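Local coordinates for O-methyltransferase (Bacillus halodurans, PDB 2GPY), which probably transfers a methyl group from S-adenosylmethionine to an oxygen of a still unidentified acceptor, at residues K14-R19 / D39-E44; Q33-M38 / T63-S68; R71-L76 / L101-R106; V82-D87 / G112-L117; Y197-F202 / A209-R214. One frame throughout, in Å; residues are numbered along the deposited sequence.

Interaction 1 of 5, residues K14-R19 / D39-E44; sequences KQIPAR and DLLGME
L40 and R19 approach from opposing directions, and the leucine methyl CD1 ends over one face of the R19 guanidinium, offset toward its rim, with CD1 3.4 Å from NH2. L40 holds CG anti to the backbone N (chi1 -161°), which sends its two methyls out toward the 14-19 loop. The other apolar contact is made by I16, whose CG2 branch lies 3.6 Å from L41 CD1; the isoleucine runs roughly perpendicular to that leucine, with L40 as a further neighbour.

The polar groups are bonded mostly within their own segment or to neighbouring helices. The R19 chain is bent at chi2 and chi3, which folds the guanidinium back onto its own loop, where NH1 gives a hydrogen bond to P17 O (2.9 Å) that lies in the guanidinium plane. NH2 forms a salt bridge with E27. The carboxylate of E44 touches only carbon here, P17 CD at 4.0 Å from OE1 and R19 CD at 3.9 Å from OE2, while its salt bridge goes to R71. Helix 40-53 is N-capped by D39, OD2 accepting from G42 N at 3.0 Å.

This joins the loop between helices 9-13 and 21-32 to the first turn of helix 40-53, beside the second subunit, whose R200 packs on L41 and E44. The chemistry implies that the two segments meet by carbon packing, with both charges drawn off by partners on neighbouring helices.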
# COMPACT_ATOMS: atom_id res chain seq x y z
N LYS B 14 16.99 -5.67 -9.78
CA LYS B 14 17.42 -4.72 -10.80
C LYS B 14 16.38 -3.66 -11.17
O LYS B 14 16.65 -2.82 -12.03
CB LYS B 14 17.86 -5.47 -12.07
CG LYS B 14 19.30 -5.97 -12.05
CD LYS B 14 20.30 -4.89 -12.51
CE LYS B 14 20.83 -4.06 -11.34
NZ LYS B 14 21.62 -2.89 -11.80
N GLN B 15 15.22 -3.70 -10.52
CA GLN B 15 14.10 -2.83 -10.89
C GLN B 15 14.30 -1.37 -10.45
O GLN B 15 13.66 -0.90 -9.50
CB GLN B 15 12.78 -3.40 -10.33
CG GLN B 15 11.53 -2.88 -11.04
CD GLN B 15 10.22 -3.37 -10.44
OE1 GLN B 15 9.17 -3.27 -11.07
NE2 GLN B 15 10.27 -3.89 -9.21
N ILE B 16 15.17 -0.65 -11.17
CA ILE B 16 15.57 0.72 -10.80
C ILE B 16 15.79 1.61 -12.03
O ILE B 16 16.66 1.32 -12.85
CB ILE B 16 16.87 0.72 -9.93
CG1 ILE B 16 18.03 0.00 -10.65
CG2 ILE B 16 16.63 0.08 -8.57
CD1 ILE B 16 19.39 0.07 -9.91
N PRO B 17 14.98 2.68 -12.18
CA PRO B 17 15.25 3.70 -13.21
C PRO B 17 16.22 4.79 -12.75
O PRO B 17 16.27 5.11 -11.57
CB PRO B 17 13.87 4.33 -13.45
CG PRO B 17 13.01 3.91 -12.29
CD PRO B 17 13.77 2.99 -11.40
N ALA B 18 16.96 5.38 -13.70
CA ALA B 18 17.88 6.48 -13.39
C ALA B 18 17.18 7.69 -12.76
O ALA B 18 16.05 8.04 -13.11
CB ALA B 18 18.65 6.91 -14.64
N ARG B 19 17.86 8.30 -11.79
CA ARG B 19 17.35 9.49 -11.15
C ARG B 19 17.97 10.70 -11.89
O ARG B 19 18.88 10.53 -12.69
CB ARG B 19 17.70 9.50 -9.65
CG ARG B 19 16.81 8.62 -8.71
CD ARG B 19 17.10 7.13 -8.81
NE ARG B 19 18.47 6.80 -8.41
CZ ARG B 19 19.24 5.88 -9.00
NH1 ARG B 19 18.79 5.18 -10.04
NH2 ARG B 19 20.48 5.68 -8.56
N ASP B 39 17.72 3.02 1.37
CA ASP B 39 18.29 2.22 0.30
C ASP B 39 17.43 2.36 -0.94
O ASP B 39 16.23 2.61 -0.85
CB ASP B 39 18.39 0.75 0.71
CG ASP B 39 17.05 0.07 0.78
OD1 ASP B 39 16.31 0.27 1.78
OD2 ASP B 39 16.74 -0.69 -0.17
N LEU B 40 18.07 2.20 -2.10
CA LEU B 40 17.41 2.53 -3.35
C LEU B 40 16.16 1.69 -3.66
O LEU B 40 15.14 2.22 -4.10
CB LEU B 40 18.42 2.40 -4.48
CG LEU B 40 18.15 3.08 -5.82
CD1 LEU B 40 19.44 3.06 -6.66
CD2 LEU B 40 17.06 2.40 -6.56
N LEU B 41 16.26 0.37 -3.50
CA LEU B 41 15.09 -0.49 -3.72
C LEU B 41 13.93 -0.24 -2.79
O LEU B 41 12.79 -0.23 -3.25
CB LEU B 41 15.44 -1.97 -3.79
CG LEU B 41 15.03 -2.45 -5.20
CD1 LEU B 41 16.19 -2.53 -6.14
CD2 LEU B 41 14.34 -3.78 -5.13
N GLY B 42 14.19 -0.03 -1.51
CA GLY B 42 13.14 0.38 -0.56
C GLY B 42 12.51 1.71 -0.95
O GLY B 42 11.29 1.91 -0.81
N MSE B 43 13.34 2.64 -1.41
CA MSE B 43 12.86 3.98 -1.75
C MSE B 43 11.92 3.88 -2.94
O MSE B 43 10.86 4.51 -2.96
CB MSE B 43 14.05 4.94 -2.04
CG MSE B 43 13.54 6.26 -2.65
SE MSE B 43 12.55 7.26 -1.29
CE MSE B 43 13.68 7.73 -0.66
N GLU B 44 12.31 3.13 -3.97
CA GLU B 44 11.47 3.03 -5.16
C GLU B 44 10.12 2.41 -4.81
O GLU B 44 9.07 2.84 -5.30
CB GLU B 44 12.18 2.24 -6.26
CG GLU B 44 13.42 2.96 -6.82
CD GLU B 44 13.08 4.25 -7.59
OE1 GLU B 44 11.97 4.37 -8.14
OE2 GLU B 44 13.95 5.14 -7.66

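Interaction 2 of 5, residues Q33-M38 / T63-S68; sequences QQVPIM and TAIGYS
The ring of Y67 carries I37 on one face: CD1 stands almost over the ring centre, 3.7 Å from the centroid and 11° off the normal, a CH-pi contact. CG1 of the same isoleucine reaches the CD2 side of the ring, 3.5 Å from Y67 CD2. With CG1 anti to the backbone N (chi1 -175°), the chain of I37 is extended and lays its last two carbons along the tyrosine. M38 O approaches the ring obliquely.

The segment 63-68 follows the first strand of the Rossmann-like methyltransferase sheet, 57-61, and leads into helix 67-75. In this family the loop there normally lines the S-adenosylmethionine pocket, and it probably does so here. A type II' turn from T63 to G66, closed by G66 N to T63 O, sets up the helix; G66 is its N-cap, with backbone angles that call for glycine.

Toward V35 the contact is mainly aliphatic. V35 CG1 rests 4.0 Å from I65 CG2 and also meets A64 CB, while the A64 methyl turns toward the carbonyl O of P36. Helices 21-32 and 40-53 add I23, M26 and M43 around the tyrosine, and a zinc ion, probably the one held by E29, E93 and H97, lies about 5 Å from the I65 side chain.

The Y67 hydroxyl is held at several points, by E27 and R71 outside the segments and by a water. That water donates both to Y67 OH and to M38 O, each at 2.9 Å, and so bridges the two segments.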
# COMPACT_ATOMS: atom_id res chain seq x y z
N GLN B 33 29.87 10.27 2.62
CA GLN B 33 29.86 11.02 3.88
C GLN B 33 29.12 10.31 5.03
O GLN B 33 28.97 10.87 6.12
CB GLN B 33 29.29 12.43 3.66
CG GLN B 33 29.93 13.23 2.50
CD GLN B 33 31.30 13.83 2.81
OE1 GLN B 33 32.26 13.69 2.02
NE2 GLN B 33 31.40 14.53 3.94
N GLN B 34 28.67 9.07 4.77
CA GLN B 34 27.95 8.24 5.75
C GLN B 34 26.78 8.94 6.46
O GLN B 34 26.65 8.96 7.68
CB GLN B 34 28.93 7.54 6.72
CG GLN B 34 29.80 6.47 6.02
CD GLN B 34 28.95 5.31 5.48
OE1 GLN B 34 28.67 5.21 4.28
NE2 GLN B 34 28.51 4.44 6.38
N VAL B 35 25.91 9.53 5.64
CA VAL B 35 24.69 10.15 6.10
C VAL B 35 23.57 9.14 5.86
O VAL B 35 23.48 8.60 4.75
CB VAL B 35 24.41 11.45 5.31
CG1 VAL B 35 23.04 11.98 5.61
CG2 VAL B 35 25.47 12.51 5.62
N PRO B 36 22.71 8.89 6.88
CA PRO B 36 21.54 8.02 6.74
C PRO B 36 20.72 8.31 5.49
O PRO B 36 20.34 9.46 5.27
CB PRO B 36 20.68 8.40 7.96
CG PRO B 36 21.70 8.73 9.01
CD PRO B 36 22.81 9.44 8.25
N ILE B 37 20.49 7.30 4.67
CA ILE B 37 19.71 7.44 3.44
C ILE B 37 18.96 6.15 3.25
O ILE B 37 19.49 5.08 3.56
CB ILE B 37 20.62 7.74 2.21
CG1 ILE B 37 19.81 8.00 0.95
CG2 ILE B 37 21.62 6.61 1.96
CD1 ILE B 37 20.64 8.59 -0.21
N MSE B 38 17.71 6.23 2.78
CA MSE B 38 16.97 5.02 2.45
C MSE B 38 17.60 4.34 1.27
O MSE B 38 17.98 4.98 0.28
CB MSE B 38 15.49 5.33 2.13
CG MSE B 38 14.62 4.13 2.28
SE MSE B 38 12.77 4.69 2.07
CE MSE B 38 12.06 2.98 2.50
N THR B 63 15.05 14.57 8.57
CA THR B 63 15.28 14.92 7.17
C THR B 63 16.62 14.49 6.61
O THR B 63 16.72 14.20 5.42
CB THR B 63 14.79 16.37 6.77
OG1 THR B 63 15.60 17.01 5.75
CG2 THR B 63 14.51 17.19 7.89
N ALA B 64 17.62 14.41 7.49
CA ALA B 64 19.00 14.10 7.12
C ALA B 64 19.40 15.14 6.06
O ALA B 64 19.24 16.33 6.33
CB ALA B 64 19.12 12.60 6.65
N ILE B 65 19.84 14.76 4.86
CA ILE B 65 20.20 15.80 3.87
C ILE B 65 19.09 16.08 2.86
O ILE B 65 19.33 16.68 1.81
CB ILE B 65 21.60 15.57 3.18
CG1 ILE B 65 21.61 14.25 2.39
CG2 ILE B 65 22.75 15.71 4.22
CD1 ILE B 65 22.66 14.18 1.29
N GLY B 66 17.87 15.59 3.16
CA GLY B 66 16.69 15.92 2.38
C GLY B 66 16.37 14.97 1.22
O GLY B 66 15.46 15.24 0.44
N TYR B 67 17.08 13.85 1.13
CA TYR B 67 16.84 12.91 0.03
C TYR B 67 15.41 12.36 -0.04
O TYR B 67 14.76 12.44 -1.10
CB TYR B 67 17.85 11.78 0.13
CG TYR B 67 17.74 10.75 -0.97
CD1 TYR B 67 18.30 10.97 -2.21
CD2 TYR B 67 17.09 9.54 -0.73
CE1 TYR B 67 18.19 10.00 -3.23
CE2 TYR B 67 17.00 8.57 -1.71
CZ TYR B 67 17.55 8.80 -2.95
OH TYR B 67 17.47 7.78 -3.87
N SER B 68 14.90 11.84 1.09
CA SER B 68 13.53 11.28 1.09
C SER B 68 12.46 12.35 0.86
O SER B 68 11.51 12.11 0.11
CB SER B 68 13.24 10.44 2.34
OG SER B 68 14.01 9.24 2.31
O HOH W 1 18.68 5.52 -2.47

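Interaction 3 of 5, residues R71-L76 / L101-R106; sequences RMAQAL and LGLESR
A73 O is gripped by two nitrogens of R106, which meets it end-on. NH1 donates at 2.9 Å and NH2 at 3.0 Å, with N-H...O angles of 148° and 143°, so both bonds are somewhat bent, as expected when two N-H groups converge on one atom. The oxygen lies at the edge of the guanidinium and in its plane, whereas both nitrogens reach it from the same face of the carbonyl group, NH1 well above that plane. A bend at chi3 (-67°) turns the end of the arginine into this position. The A73 methyl lies beside it, CB 3.8 Å from R106 NH2.

Helix 67-75 ends here, so the guanidinium brings positive charge to carbonyls of its last turn, a place where the helix dipole would favour it. L76 O is also close to NH2, and A79 O accepts a hydrogen bond from that nitrogen. R106 stands just before strand 107-111, the edge strand of the Rossmann-like sheet, and its backbone bonds to I81 on the adjoining strand 80-85.

L103 packs on the same helix beside the arginine. Its CD1 lies 4.2 Å from Q74 CG, and CD2 lies 4.4 Å from A73 CB. L103 belongs to the Schellman motif that ends helix 88-100, its N bonded to V98 O, with G102 at positive phi; V98 also touches the L103 side chain.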
# COMPACT_ATOMS: atom_id res chain seq x y z
N ARG B 71 12.62 13.20 -2.93
CA ARG B 71 12.10 12.16 -3.80
C ARG B 71 10.59 11.96 -3.65
O ARG B 71 9.89 11.72 -4.65
CB ARG B 71 12.88 10.88 -3.57
CG ARG B 71 14.28 11.09 -4.14
CD ARG B 71 14.85 9.88 -4.75
NE ARG B 71 14.06 9.37 -5.86
CZ ARG B 71 14.14 8.12 -6.28
NH1 ARG B 71 14.99 7.31 -5.68
NH2 ARG B 71 13.38 7.68 -7.29
N MSE B 72 10.08 12.11 -2.43
CA MSE B 72 8.62 12.10 -2.24
C MSE B 72 7.92 13.28 -2.92
O MSE B 72 6.86 13.10 -3.58
CB MSE B 72 8.23 12.07 -0.75
CG MSE B 72 8.65 10.77 -0.09
SE MSE B 72 8.01 10.62 1.79
CE MSE B 72 9.07 12.07 2.63
N ALA B 73 8.48 14.49 -2.76
CA ALA B 73 7.90 15.66 -3.41
C ALA B 73 7.90 15.49 -4.93
O ALA B 73 6.93 15.85 -5.59
CB ALA B 73 8.66 16.96 -3.02
N GLN B 74 8.98 14.94 -5.48
CA GLN B 74 9.05 14.72 -6.93
C GLN B 74 8.03 13.67 -7.39
O GLN B 74 7.45 13.81 -8.47
CB GLN B 74 10.45 14.31 -7.35
CG GLN B 74 11.46 15.43 -7.27
CD GLN B 74 12.82 14.96 -7.75
OE1 GLN B 74 13.49 15.66 -8.50
NE2 GLN B 74 13.24 13.77 -7.32
N ALA B 75 7.81 12.64 -6.57
CA ALA B 75 6.89 11.56 -6.96
C ALA B 75 5.43 11.98 -6.84
O ALA B 75 4.56 11.41 -7.51
CB ALA B 75 7.13 10.31 -6.12
N LEU B 76 5.17 12.94 -5.95
CA LEU B 76 3.84 13.42 -5.61
C LEU B 76 3.77 14.94 -5.81
O LEU B 76 3.76 15.71 -4.84
CB LEU B 76 3.53 13.07 -4.14
CG LEU B 76 3.52 11.57 -3.77
CD1 LEU B 76 3.70 11.35 -2.26
CD2 LEU B 76 2.23 10.90 -4.29
N LEU B 101 16.54 22.28 -6.33
CA LEU B 101 15.56 21.63 -7.16
C LEU B 101 14.27 22.42 -7.28
O LEU B 101 13.32 21.93 -7.85
CB LEU B 101 15.31 20.19 -6.68
CG LEU B 101 16.60 19.36 -6.74
CD1 LEU B 101 16.48 18.09 -5.94
CD2 LEU B 101 17.00 19.08 -8.26
N GLY B 102 14.23 23.63 -6.74
CA GLY B 102 13.05 24.49 -6.89
C GLY B 102 11.86 23.98 -6.08
O GLY B 102 10.72 24.24 -6.43
N LEU B 103 12.13 23.29 -4.98
CA LEU B 103 11.06 22.60 -4.21
C LEU B 103 10.62 23.29 -2.90
O LEU B 103 9.83 22.74 -2.13
CB LEU B 103 11.46 21.14 -3.95
CG LEU B 103 11.54 20.23 -5.19
CD1 LEU B 103 12.18 18.83 -4.83
CD2 LEU B 103 10.15 20.02 -5.76
N GLU B 104 11.10 24.50 -2.66
CA GLU B 104 10.85 25.14 -1.37
C GLU B 104 9.36 25.40 -1.08
O GLU B 104 8.95 25.47 0.10
CB GLU B 104 11.63 26.46 -1.26
CG GLU B 104 12.47 26.49 0.01
CD GLU B 104 13.24 27.78 0.19
OE1 GLU B 104 13.20 28.65 -0.73
OE2 GLU B 104 13.89 27.93 1.24
N SER B 105 8.55 25.54 -2.13
CA SER B 105 7.14 25.85 -1.94
C SER B 105 6.36 24.61 -1.52
O SER B 105 5.20 24.71 -1.10
CB SER B 105 6.52 26.52 -3.19
OG SER B 105 6.44 25.59 -4.27
N ARG B 106 6.99 23.44 -1.60
CA ARG B 106 6.32 22.20 -1.30
C ARG B 106 7.00 21.38 -0.21
O ARG B 106 6.44 20.40 0.28
CB ARG B 106 6.19 21.38 -2.57
CG ARG B 106 5.23 22.03 -3.56
CD ARG B 106 4.61 20.98 -4.44
NE ARG B 106 5.60 20.37 -5.32
CZ ARG B 106 5.93 19.08 -5.34
NH1 ARG B 106 6.83 18.71 -6.24
NH2 ARG B 106 5.41 18.17 -4.46

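Interaction 4 of 5, residues V82-D87 / G112-L117; sequences VSIERD and GDALQL
Strand 80-85 and the turn 112-117 approach most closely at R86 and G112, with CA atoms 4.6 Å apart, and one backbone hydrogen bond, G112 N to E85 O at 2.9 Å, joins them. This is the C-terminal end of two neighbouring parallel strands, 80-85 and 107-111, in the Rossmann-like sheet. In such methyltransferases the acidic residue that ends the second strand commonly binds the cofactor ribose; E85 holds the matching place, but no cofactor is bound to confirm it.

I84 carries the side-chain contact. Its CG2, anti to the backbone N, reaches L117 CD1 at 3.8 Å and A114 CB at 4.0 Å; the isoleucine and L117 run antiparallel alongside each other. CD1 of I84 also touches the A114 methyl. I61, on strand 57-61, packs against both I84 and A114, while F142 and Y146 of helix 139-146 flank the turn.

R86 meets the turn with its carbon base rather than its charge: CB lies 3.4 Å from G112 O. Its NH1 remains 4.6 Å from D113 OD2, too far apart to pair as a salt bridge.

Each side is also braced internally by a carboxylate. E85 OE2 accepts from D87 N at 2.8 Å, while OE1 of that glutamate binds A64 N in the loop after strand 57-61. D113 closes an Asx turn, its OD1 taking the N-H of L115 on the anti side of the carboxylate at 2.9 Å.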
# COMPACT_ATOMS: atom_id res chain seq x y z
N VAL B 82 6.34 18.30 5.26
CA VAL B 82 6.95 19.01 6.37
C VAL B 82 7.99 18.02 6.89
O VAL B 82 7.68 16.85 7.08
CB VAL B 82 5.94 19.35 7.46
CG1 VAL B 82 6.65 20.01 8.67
CG2 VAL B 82 4.86 20.29 6.92
N SER B 83 9.23 18.46 7.12
CA SER B 83 10.26 17.53 7.63
C SER B 83 11.12 18.17 8.73
O SER B 83 11.43 19.36 8.66
CB SER B 83 11.13 17.07 6.47
OG SER B 83 12.07 16.05 6.86
N ILE B 84 11.50 17.39 9.75
CA ILE B 84 12.13 17.91 10.94
C ILE B 84 13.51 17.28 11.08
O ILE B 84 13.65 16.08 10.89
CB ILE B 84 11.31 17.60 12.21
CG1 ILE B 84 9.92 18.23 12.14
CG2 ILE B 84 12.03 18.18 13.42
CD1 ILE B 84 8.97 17.73 13.28
N GLU B 85 14.52 18.11 11.33
CA GLU B 85 15.89 17.65 11.50
C GLU B 85 16.56 18.35 12.68
O GLU B 85 16.48 19.57 12.82
CB GLU B 85 16.69 17.90 10.20
CG GLU B 85 18.21 17.55 10.26
CD GLU B 85 18.46 16.12 10.70
OE1 GLU B 85 17.79 15.17 10.18
OE2 GLU B 85 19.30 15.94 11.58
N ARG B 86 17.25 17.59 13.51
CA ARG B 86 17.90 18.17 14.66
C ARG B 86 19.38 18.49 14.47
O ARG B 86 19.93 19.27 15.25
CB ARG B 86 17.69 17.27 15.90
CG ARG B 86 18.46 15.97 15.90
CD ARG B 86 18.80 15.60 17.38
NE ARG B 86 19.34 14.24 17.48
CZ ARG B 86 19.38 13.51 18.59
NH1 ARG B 86 18.91 13.98 19.74
NH2 ARG B 86 19.90 12.29 18.55
N ASP B 87 20.04 17.92 13.46
CA ASP B 87 21.47 18.19 13.24
C ASP B 87 21.62 19.44 12.37
O ASP B 87 21.15 19.44 11.23
CB ASP B 87 22.16 16.98 12.57
CG ASP B 87 23.64 17.23 12.29
OD1 ASP B 87 23.98 17.99 11.36
OD2 ASP B 87 24.49 16.70 13.02
N GLY B 112 14.98 21.46 14.41
CA GLY B 112 14.72 21.35 15.84
C GLY B 112 14.67 19.93 16.27
O GLY B 112 14.78 19.02 15.47
N ASP B 113 14.49 19.74 17.58
CA ASP B 113 14.27 18.42 18.14
C ASP B 113 12.78 18.10 18.05
O ASP B 113 11.96 18.79 18.67
CB ASP B 113 14.70 18.45 19.61
CG ASP B 113 14.64 17.08 20.28
OD1 ASP B 113 13.69 16.31 20.04
OD2 ASP B 113 15.54 16.81 21.10
N ALA B 114 12.42 17.06 17.30
CA ALA B 114 11.00 16.71 17.10
C ALA B 114 10.23 16.49 18.39
O ALA B 114 9.04 16.76 18.45
CB ALA B 114 10.87 15.49 16.18
N LEU B 115 10.91 16.00 19.42
CA LEU B 115 10.26 15.70 20.70
C LEU B 115 9.94 16.98 21.46
O LEU B 115 9.17 16.97 22.40
CB LEU B 115 11.14 14.77 21.53
CG LEU B 115 10.64 13.34 21.79
CD1 LEU B 115 9.73 12.76 20.70
CD2 LEU B 115 11.81 12.44 22.08
N GLN B 116 10.53 18.08 21.01
CA GLN B 116 10.28 19.39 21.58
C GLN B 116 9.36 20.24 20.70
O GLN B 116 8.97 21.36 21.09
CB GLN B 116 11.61 20.10 21.84
CG GLN B 116 12.50 19.32 22.81
CD GLN B 116 13.63 20.13 23.37
OE1 GLN B 116 13.62 20.47 24.55
NE2 GLN B 116 14.62 20.48 22.53
N LEU B 117 8.99 19.71 19.53
CA LEU B 117 8.22 20.45 18.52
C LEU B 117 6.76 20.02 18.39
O LEU B 117 6.07 20.48 17.48
CB LEU B 117 8.89 20.34 17.14
CG LEU B 117 10.16 21.15 16.86
CD1 LEU B 117 10.52 21.03 15.40
CD2 LEU B 117 10.03 22.61 17.26

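Interaction 5 of 5, residues Y197-F202 / A209-R214; sequences YDTRIF and AISIKR
Y197 and K213 meet at one end of this antiparallel beta hairpin, strands 197-202 and 208-213, which closes one edge of the Rossmann-like sheet. Strand 208-213, the seventh, runs antiparallel between 154-159 and the edge strand 197-202, as in class I methyltransferases (order 3-2-1-4-5-7-6). Four backbone hydrogen bonds zip its middle: D198 and I212 exchange a pair, as do R200 and I210, the straightest being I212 N to D198 O at 175°.

The tight part is the face bearing Y197, T199 and I201; helix 189-193 lies over its middle, at T199, A209 and S211. There T199 OG1 and S211 OG share a hydrogen bond of 2.7 Å, and both hydroxyls lie beside their own backbone N, which brings them together across a non-hydrogen-bonded pair. The extended K213 chain runs obliquely past the tyrosine ring, K213 CB 3.5 Å from Y197 CE2, and carries NZ on to S147 O and V150 O. F143 meets the same ring edge-to-face.

On the other face the second subunit packs: its H48 donates to I210 O, and its K51 forms a salt bridge with D198 OD2.

The loose end is R214, exposed beyond the last strand residue. Its guanidinium crosses the start of strand 197-202 with one face turned to the D198 backbone. The D198 link is a long salt bridge of charges alone, D198 OD2 standing 3.9 Å from R214 NH2 and well out of the guanidinium plane.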
# COMPACT_ATOMS: atom_id res chain seq x y z
N TYR B 197 -3.92 1.00 15.18
CA TYR B 197 -3.29 0.81 13.87
C TYR B 197 -3.40 -0.60 13.41
O TYR B 197 -3.44 -1.54 14.21
CB TYR B 197 -1.83 1.24 13.91
CG TYR B 197 -1.73 2.72 14.12
CD1 TYR B 197 -1.73 3.26 15.41
CD2 TYR B 197 -1.72 3.58 13.04
CE1 TYR B 197 -1.69 4.65 15.59
CE2 TYR B 197 -1.66 4.95 13.21
CZ TYR B 197 -1.66 5.47 14.48
OH TYR B 197 -1.62 6.85 14.62
N ASP B 198 -3.48 -0.72 12.09
CA ASP B 198 -3.51 -1.96 11.40
C ASP B 198 -2.12 -2.01 10.75
O ASP B 198 -1.88 -1.30 9.78
CB ASP B 198 -4.56 -1.80 10.32
CG ASP B 198 -5.05 -3.07 9.83
OD1 ASP B 198 -4.21 -3.98 9.62
OD2 ASP B 198 -6.28 -3.14 9.66
N THR B 199 -1.21 -2.81 11.28
CA THR B 199 0.19 -2.74 10.83
C THR B 199 0.64 -4.04 10.16
O THR B 199 0.41 -5.13 10.69
CB THR B 199 1.14 -2.39 12.00
OG1 THR B 199 0.80 -1.11 12.54
CG2 THR B 199 2.62 -2.37 11.54
N ARG B 200 1.26 -3.92 8.99
CA ARG B 200 1.93 -5.05 8.35
C ARG B 200 3.34 -4.64 7.98
O ARG B 200 3.61 -3.44 7.77
CB ARG B 200 1.18 -5.52 7.11
CG ARG B 200 -0.28 -5.85 7.38
CD ARG B 200 -0.74 -7.08 6.64
NE ARG B 200 -0.42 -8.29 7.38
CZ ARG B 200 0.45 -9.21 6.98
NH1 ARG B 200 1.10 -9.07 5.83
NH2 ARG B 200 0.67 -10.28 7.74
N ILE B 201 4.24 -5.62 7.91
CA ILE B 201 5.63 -5.36 7.52
C ILE B 201 5.85 -5.90 6.13
O ILE B 201 5.59 -7.07 5.89
CB ILE B 201 6.66 -6.04 8.47
CG1 ILE B 201 6.53 -5.45 9.90
CG2 ILE B 201 8.10 -5.83 7.90
CD1 ILE B 201 7.24 -6.22 10.94
N PHE B 202 6.32 -5.04 5.21
CA PHE B 202 6.56 -5.44 3.82
C PHE B 202 8.05 -5.72 3.61
O PHE B 202 8.88 -4.90 3.99
CB PHE B 202 6.11 -4.34 2.84
CG PHE B 202 4.62 -4.32 2.58
CD1 PHE B 202 3.76 -5.27 3.14
CD2 PHE B 202 4.08 -3.37 1.71
CE1 PHE B 202 2.39 -5.24 2.90
CE2 PHE B 202 2.70 -3.34 1.45
CZ PHE B 202 1.86 -4.29 2.05
N ALA B 209 7.43 -0.98 7.68
CA ALA B 209 6.14 -1.25 8.32
C ALA B 209 5.16 -0.20 7.84
O ALA B 209 5.51 0.99 7.75
CB ALA B 209 6.27 -1.20 9.81
N ILE B 210 3.97 -0.64 7.48
CA ILE B 210 2.90 0.27 7.05
C ILE B 210 1.77 0.11 8.05
O ILE B 210 1.11 -0.93 8.10
CB ILE B 210 2.41 -0.05 5.65
CG1 ILE B 210 3.60 0.04 4.68
CG2 ILE B 210 1.34 0.93 5.22
CD1 ILE B 210 3.58 -1.09 3.75
N SER B 211 1.60 1.13 8.87
CA SER B 211 0.55 1.12 9.88
C SER B 211 -0.58 1.99 9.39
O SER B 211 -0.40 3.18 9.14
CB SER B 211 1.10 1.68 11.22
OG SER B 211 2.26 0.98 11.61
N ILE B 212 -1.76 1.40 9.23
CA ILE B 212 -2.90 2.16 8.76
C ILE B 212 -3.80 2.54 9.94
O ILE B 212 -4.30 1.68 10.66
CB ILE B 212 -3.74 1.35 7.73
CG1 ILE B 212 -2.81 0.74 6.65
CG2 ILE B 212 -4.82 2.25 7.10
CD1 ILE B 212 -3.61 -0.04 5.55
N LYS B 213 -4.02 3.83 10.10
CA LYS B 213 -4.73 4.34 11.27
C LYS B 213 -6.20 4.00 11.19
O LYS B 213 -6.87 4.30 10.19
CB LYS B 213 -4.51 5.85 11.43
CG LYS B 213 -5.04 6.38 12.77
CD LYS B 213 -4.50 7.73 13.08
CE LYS B 213 -4.78 8.08 14.54
NZ LYS B 213 -4.31 9.46 14.83
N ARG B 214 -6.69 3.36 12.25
CA ARG B 214 -8.08 2.93 12.34
C ARG B 214 -8.97 4.13 12.63
O ARG B 214 -8.50 5.16 13.14
CB ARG B 214 -8.27 1.86 13.42
CG ARG B 214 -7.64 0.53 13.09
CD ARG B 214 -8.15 -0.59 13.99
NE ARG B 214 -7.63 -1.87 13.53
CZ ARG B 214 -6.52 -2.45 14.00
NH1 ARG B 214 -5.83 -1.86 14.96
NH2 ARG B 214 -6.12 -3.62 13.51

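How the interactions relate
Interaction 5 is the most buried of the five and the most regular, a backbone-bonded hairpin at one edge of the sheet; interactions 3 and 4 border its opposite edge, and strand 80-85 of interaction 4 lies next to the outermost strand there. Interaction 1 is a surface contact of carbon packing. Interactions 2 and 3 share helix 67-75, one at its start with a ring face and a water, the other at its end with a charge gripping a carbonyl. R71 ties interaction 3 to interaction 1 through E44, while A64 and T63 probably bond interaction 2 to strand 80-85. Interactions 1 and 5 both face the second subunit.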